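Chitin deacetylase 1 (Bombyx mori, PDB 5ZNT) removes the N-acetyl groups from N-acetyl-D-glucosamine residues of chitin, a zinc-dependent hydrolysis that yields chitosan and acetate. Local coordinates at residues 78-90 / 355-369. Sequence-based numbering, arbitrary orientation.
With NAG (2-acetamido-2-deoxy-beta-D-glucopyranose), chain B.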
loop_
_atom_site.group_PDB
_atom_site.type_symbol
_atom_site.label_atom_id
_atom_site.label_comp_id
_atom_site.label_asym_id
_atom_site.label_seq_id
_atom_site.Cartn_x
_atom_site.Cartn_y
_atom_site.Cartn_z
ATOM N N VAL A 78 4.485 -0.192 6.644
ATOM C CA VAL A 78 5.386 -0.667 7.693
ATOM C C VAL A 78 4.849 -0.224 9.035
ATOM O O VAL A 78 4.546 0.959 9.222
ATOM C CB VAL A 78 6.815 -0.137 7.466
ATOM C CG1 VAL A 78 7.753 -0.620 8.602
ATOM C CG2 VAL A 78 7.336 -0.632 6.087
ATOM N N SER A 79 4.733 -1.169 9.972
ATOM C CA SER A 79 4.445 -0.866 11.366
ATOM C C SER A 79 5.744 -0.950 12.170
ATOM O O SER A 79 6.678 -1.649 11.782
ATOM C CB SER A 79 3.395 -1.844 11.937
ATOM O OG SER A 79 3.848 -3.201 11.814
ATOM N N HIS A 80 5.780 -0.255 13.320
ATOM C CA HIS A 80 7.049 -0.006 14.016
ATOM C C HIS A 80 7.574 -1.238 14.743
ATOM O O HIS A 80 8.753 -1.578 14.622
ATOM C CB HIS A 80 6.872 1.159 14.998
ATOM C CG HIS A 80 8.065 1.424 15.880
ATOM N ND1 HIS A 80 9.359 1.508 15.398
ATOM C CD2 HIS A 80 8.145 1.645 17.213
ATOM C CE1 HIS A 80 10.183 1.779 16.401
ATOM N NE2 HIS A 80 9.471 1.869 17.513
ATOM N N LYS A 81 6.738 -1.906 15.553
ATOM C CA LYS A 81 7.306 -2.829 16.529
ATOM C C LYS A 81 7.982 -3.995 15.827
ATOM O O LYS A 81 7.401 -4.626 14.935
ATOM C CB LYS A 81 6.230 -3.339 17.509
ATOM C CG LYS A 81 6.797 -3.794 18.862
ATOM C CD LYS A 81 5.649 -4.347 19.773
ATOM C CE LYS A 81 6.136 -4.604 21.182
ATOM N NZ LYS A 81 5.005 -4.997 22.116
ATOM N N TYR A 82 9.230 -4.267 16.228
ATOM C CA TYR A 82 10.091 -5.323 15.704
ATOM C C TYR A 82 10.625 -5.046 14.307
ATOM O O TYR A 82 11.219 -5.937 13.697
ATOM C CB TYR A 82 9.395 -6.689 15.696
ATOM C CG TYR A 82 8.712 -7.028 17.010
ATOM C CD1 TYR A 82 9.446 -7.105 18.205
ATOM C CD2 TYR A 82 7.341 -7.286 17.056
ATOM C CE1 TYR A 82 8.805 -7.435 19.425
ATOM C CE2 TYR A 82 6.702 -7.606 18.250
ATOM C CZ TYR A 82 7.432 -7.688 19.429
ATOM O OH TYR A 82 6.773 -8.001 20.611
ATOM N N THR A 83 10.455 -3.845 13.775
ATOM C CA THR A 83 10.932 -3.586 12.429
ATOM C C THR A 83 12.437 -3.349 12.435
ATOM O O THR A 83 12.991 -2.799 13.389
ATOM C CB THR A 83 10.181 -2.402 11.835
ATOM O OG1 THR A 83 8.929 -2.898 11.377
ATOM C CG2 THR A 83 10.934 -1.730 10.659
ATOM N N ASN A 84 13.093 -3.839 11.392
ATOM C CA ASN A 84 14.522 -3.660 11.164
ATOM C C ASN A 84 14.673 -2.487 10.201
ATOM O O ASN A 84 14.347 -2.608 9.015
ATOM C CB ASN A 84 15.072 -4.971 10.622
ATOM C CG ASN A 84 16.511 -4.901 10.173
ATOM O OD1 ASN A 84 17.075 -3.839 9.878
ATOM N ND2 ASN A 84 17.118 -6.073 10.115
ATOM N N TYR A 85 15.130 -1.337 10.710
ATOM C CA TYR A 85 15.140 -0.138 9.882
ATOM C C TYR A 85 16.286 -0.094 8.878
ATOM O O TYR A 85 16.185 0.660 7.900
ATOM C CB TYR A 85 15.130 1.118 10.763
ATOM C CG TYR A 85 13.740 1.270 11.339
ATOM C CD1 TYR A 85 12.721 1.894 10.599
ATOM C CD2 TYR A 85 13.420 0.699 12.570
ATOM C CE1 TYR A 85 11.437 1.998 11.108
ATOM C CE2 TYR A 85 12.146 0.789 13.092
ATOM C CZ TYR A 85 11.154 1.408 12.346
ATOM O OH TYR A 85 9.908 1.464 12.877
ATOM N N SER A 86 17.348 -0.887 9.074
ATOM C CA SER A 86 18.332 -1.075 8.002
ATOM C C SER A 86 17.703 -1.792 6.823
ATOM O O SER A 86 18.034 -1.510 5.666
ATOM C CB SER A 86 19.521 -1.897 8.496
ATOM O OG SER A 86 20.199 -1.167 9.486
ATOM N N ALA A 87 16.831 -2.763 7.109
ATOM C CA ALA A 87 16.151 -3.493 6.045
ATOM C C ALA A 87 15.153 -2.601 5.326
ATOM O O ALA A 87 15.030 -2.670 4.095
ATOM C CB ALA A 87 15.461 -4.737 6.615
ATOM N N VAL A 88 14.404 -1.784 6.084
ATOM C CA VAL A 88 13.519 -0.798 5.475
ATOM C C VAL A 88 14.323 0.102 4.538
ATOM O O VAL A 88 13.916 0.380 3.405
ATOM C CB VAL A 88 12.801 0.022 6.576
ATOM C CG1 VAL A 88 12.104 1.215 5.997
ATOM C CG2 VAL A 88 11.768 -0.853 7.370
ATOM N N GLN A 89 15.482 0.560 5.004
ATOM C CA GLN A 89 16.337 1.437 4.207
ATOM C C GLN A 89 16.795 0.753 2.929
ATOM O O GLN A 89 16.822 1.371 1.858
ATOM C CB GLN A 89 17.544 1.866 5.041
ATOM C CG GLN A 89 18.525 2.790 4.306
ATOM C CD GLN A 89 19.678 3.215 5.217
ATOM O OE1 GLN A 89 20.074 2.486 6.127
ATOM N NE2 GLN A 89 20.215 4.389 4.966
ATOM N N GLU A 90 17.144 -0.528 3.019
ATOM C CA GLU A 90 17.626 -1.246 1.851
ATOM C C GLU A 90 16.494 -1.508 0.860
ATOM O O GLU A 90 16.675 -1.384 -0.358
ATOM C CB GLU A 90 18.283 -2.551 2.301
ATOM C CG GLU A 90 18.759 -3.430 1.171
ATOM C CD GLU A 90 19.969 -2.853 0.426
ATOM O OE1 GLU A 90 20.388 -3.511 -0.548
ATOM O OE2 GLU A 90 20.486 -1.756 0.790
ATOM N N ILE A 355 13.226 -4.292 23.155
ATOM C CA ILE A 355 12.991 -4.488 21.727
ATOM C C ILE A 355 14.256 -4.143 20.970
ATOM O O ILE A 355 14.847 -3.079 21.187
ATOM C CB ILE A 355 11.785 -3.676 21.229
ATOM C CG1 ILE A 355 10.542 -4.209 21.938
ATOM C CG2 ILE A 355 11.615 -3.865 19.695
ATOM C CD1 ILE A 355 9.533 -3.203 22.262
ATOM N N ASN A 356 14.702 -5.074 20.129
ATOM C CA ASN A 356 15.869 -4.865 19.292
ATOM C C ASN A 356 15.475 -4.050 18.070
ATOM O O ASN A 356 14.532 -4.404 17.352
ATOM C CB ASN A 356 16.466 -6.199 18.832
ATOM C CG ASN A 356 17.149 -6.946 19.949
ATOM O OD1 ASN A 356 17.365 -6.406 21.038
ATOM N ND2 ASN A 356 17.495 -8.197 19.688
ATOM N N LEU A 357 16.214 -2.984 17.817
ATOM C CA LEU A 357 15.988 -2.141 16.659
ATOM C C LEU A 357 17.295 -2.083 15.897
ATOM O O LEU A 357 18.314 -1.648 16.449
ATOM C CB LEU A 357 15.532 -0.745 17.087
ATOM C CG LEU A 357 15.033 0.173 15.975
ATOM C CD1 LEU A 357 14.019 1.163 16.570
ATOM C CD2 LEU A 357 16.189 0.934 15.337
ATOM N N GLN A 358 17.284 -2.526 14.647
ATOM C CA GLN A 358 18.487 -2.475 13.831
ATOM C C GLN A 358 18.436 -1.240 12.931
ATOM O O GLN A 358 17.385 -0.911 12.365
ATOM C CB GLN A 358 18.646 -3.758 13.009
ATOM C CG GLN A 358 18.619 -5.050 13.825
ATOM C CD GLN A 358 17.192 -5.436 14.225
ATOM O OE1 GLN A 358 16.220 -4.974 13.615
ATOM N NE2 GLN A 358 17.062 -6.258 15.268
ATOM N N THR A 359 19.566 -0.539 12.834
ATOM C CA THR A 359 19.662 0.706 12.085
ATOM C C THR A 359 21.130 0.970 11.765
ATOM O O THR A 359 22.023 0.573 12.523
ATOM C CB THR A 359 19.071 1.882 12.876
ATOM O OG1 THR A 359 19.242 3.104 12.151
ATOM C CG2 THR A 359 19.760 2.033 14.242
ATOM N N CYS A 360 21.367 1.674 10.658
ATOM C CA CYS A 360 22.721 2.137 10.367
ATOM C C CYS A 360 23.107 3.322 11.233
ATOM O O CYS A 360 24.295 3.654 11.319
ATOM C CB CYS A 360 22.855 2.521 8.891
ATOM S SG CYS A 360 22.726 1.126 7.774
ATOM N N LEU A 361 22.131 3.974 11.853
ATOM C CA LEU A 361 22.412 5.068 12.767
ATOM C C LEU A 361 22.935 4.527 14.095
ATOM O O LEU A 361 22.733 3.359 14.437
ATOM C CB LEU A 361 21.150 5.892 13.028
ATOM C CG LEU A 361 20.769 7.043 12.114
ATOM C CD1 LEU A 361 20.402 6.526 10.726
ATOM C CD2 LEU A 361 19.597 7.784 12.774
ATOM N N ARG A 362 23.613 5.400 14.854
ATOM C CA ARG A 362 23.912 5.075 16.245
ATOM C C ARG A 362 22.611 4.874 17.016
ATOM O O ARG A 362 21.574 5.455 16.689
ATOM C CB ARG A 362 24.728 6.188 16.914
ATOM C CG ARG A 362 24.032 7.521 16.792
ATOM C CD ARG A 362 24.159 8.485 17.991
ATOM N NE ARG A 362 23.503 9.749 17.628
ATOM C CZ ARG A 362 22.605 10.393 18.370
ATOM N NH1 ARG A 362 22.254 9.935 19.569
ATOM N NH2 ARG A 362 22.067 11.514 17.912
ATOM N N CYS A 363 22.674 4.051 18.060
ATOM C CA CYS A 363 21.472 3.729 18.806
ATOM C C CYS A 363 20.944 4.978 19.512
ATOM O O CYS A 363 21.730 5.768 20.030
ATOM C CB CYS A 363 21.766 2.634 19.826
ATOM S SG CYS A 363 22.262 1.111 19.004
ATOM N N PRO A 364 19.631 5.175 19.550
ATOM C CA PRO A 364 19.061 6.272 20.340
ATOM C C PRO A 364 19.060 5.883 21.814
ATOM O O PRO A 364 19.298 4.727 22.160
ATOM C CB PRO A 364 17.636 6.379 19.780
ATOM C CG PRO A 364 17.285 4.892 19.497
ATOM C CD PRO A 364 18.596 4.283 18.984
ATOM N N VAL A 365 18.753 6.846 22.696
ATOM C CA VAL A 365 18.804 6.532 24.130
ATOM C C VAL A 365 17.558 5.810 24.634
ATOM O O VAL A 365 17.604 5.184 25.702
ATOM C CB VAL A 365 19.044 7.782 25.007
ATOM C CG1 VAL A 365 20.345 8.508 24.581
ATOM C CG2 VAL A 365 17.883 8.722 24.995
ATOM N N ASN A 366 16.457 5.869 23.887
ATOM C CA ASN A 366 15.130 5.413 24.286
ATOM C C ASN A 366 14.527 4.623 23.122
ATOM O O ASN A 366 14.804 4.929 21.961
ATOM C CB ASN A 366 14.291 6.687 24.620
ATOM C CG ASN A 366 12.960 6.397 25.234
ATOM O OD1 ASN A 366 12.831 5.557 26.120
ATOM N ND2 ASN A 366 11.931 7.098 24.756
ATOM N N TYR A 367 13.690 3.631 23.407
ATOM C CA TYR A 367 12.955 2.956 22.328
ATOM C C TYR A 367 11.876 3.879 21.742
ATOM O O TYR A 367 10.984 4.316 22.481
ATOM C CB TYR A 367 12.310 1.679 22.846
ATOM C CG TYR A 367 11.559 0.943 21.780
ATOM C CD1 TYR A 367 12.216 0.470 20.648
ATOM C CD2 TYR A 367 10.209 0.706 21.911
ATOM C CE1 TYR A 367 11.533 -0.212 19.661
ATOM C CE2 TYR A 367 9.516 0.006 20.937
ATOM C CZ TYR A 367 10.180 -0.432 19.824
ATOM O OH TYR A 367 9.472 -1.099 18.858
ATOM N N PRO A 368 11.919 4.221 20.452
ATOM C CA PRO A 368 10.896 5.124 19.887
ATOM C C PRO A 368 9.490 4.581 20.094
ATOM O O PRO A 368 9.253 3.376 19.967
ATOM C CB PRO A 368 11.248 5.180 18.395
ATOM C CG PRO A 368 12.755 4.850 18.368
ATOM C CD PRO A 368 12.944 3.833 19.469
ATOM N N TRP A 369 8.562 5.479 20.424
ATOM C CA TRP A 369 7.149 5.128 20.534
ATOM C C TRP A 369 6.320 6.397 20.353
ATOM O O TRP A 369 6.835 7.447 19.944
ATOM C CB TRP A 369 6.859 4.415 21.871
ATOM C CG TRP A 369 5.608 3.484 21.859
ATOM C CD1 TRP A 369 4.395 3.709 22.478
ATOM C CD2 TRP A 369 5.490 2.210 21.204
ATOM N NE1 TRP A 369 3.535 2.645 22.245
ATOM C CE2 TRP A 369 4.185 1.708 21.486
ATOM C CE3 TRP A 369 6.357 1.442 20.412
ATOM C CZ2 TRP A 369 3.723 0.492 20.979
ATOM C CZ3 TRP A 369 5.905 0.210 19.920
ATOM C CH2 TRP A 369 4.592 -0.253 20.212
HETATM C C1 NAG B . 18.464 -6.196 9.660
HETATM C C2 NAG B . 19.104 -7.555 9.861
HETATM C C3 NAG B . 20.512 -7.546 9.268
HETATM C C4 NAG B . 20.491 -7.050 7.823
HETATM C C5 NAG B . 19.676 -5.765 7.701
HETATM C C6 NAG B . 19.448 -5.332 6.272
HETATM C C7 NAG B . 18.089 -8.450 11.923
HETATM C C8 NAG B . 18.359 -8.873 13.337
HETATM N N2 NAG B . 19.138 -7.963 11.255
HETATM O O3 NAG B . 21.028 -8.866 9.363
HETATM O O4 NAG B . 21.779 -6.603 7.421
HETATM O O5 NAG B . 18.388 -5.927 8.302
HETATM O O6 NAG B . 18.876 -6.386 5.510
HETATM O O7 NAG B . 16.959 -8.518 11.417
HETATM O O HOH W 1 13.929 -6.564 13.763
HETATM O O HOH W 2 12.503 -3.113 16.080
HETATM O O HOH W 3 19.265 2.068 8.711
#
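Q358 O takes two backbone N-H groups from the first turn of helix 85-93: S86 N at 3.3 Å, lying 51° above the carbonyl plane, and, by a weak bond, Y85 N. N84 is the N-cap of that helix, and its OD1 accepts from A87 N at 3.0 Å; its ND2 carries the N-linked glycan, bonded to NAG C1 and donating to NAG O7. Q358 bends at chi2 (78°), which lays its amide beside the acetamido group of this sugar, NE2 lying 3.5 Å from the methyl NAG C8, while a water links Q358 OE1 to Y82 O. The helix follows strand 75-78 of the parallel sheet in the CE4 deacetylase domain, whereas strand 355-359 belongs to a C-terminal two-stranded antiparallel sheet, so the contact docks that hairpin on the catalytic fold. At its other end H80 NE2 donates to P368 O at 2.9 Å, the oxygen tilted 23° from the imidazole plane. The ring's other nitrogen, H80 ND1, shares a 2.6 Å hydrogen bond with Y85 OH, which helps fix the ring's rotation. Y367 OH lies over one imidazole face, and W369 CE3 meets the ring edge 3.7 Å from H80 CD2. L357 CG packs 3.8 Å from Y85 CD2, and its CD1 reaches the edge of H80 at CE1.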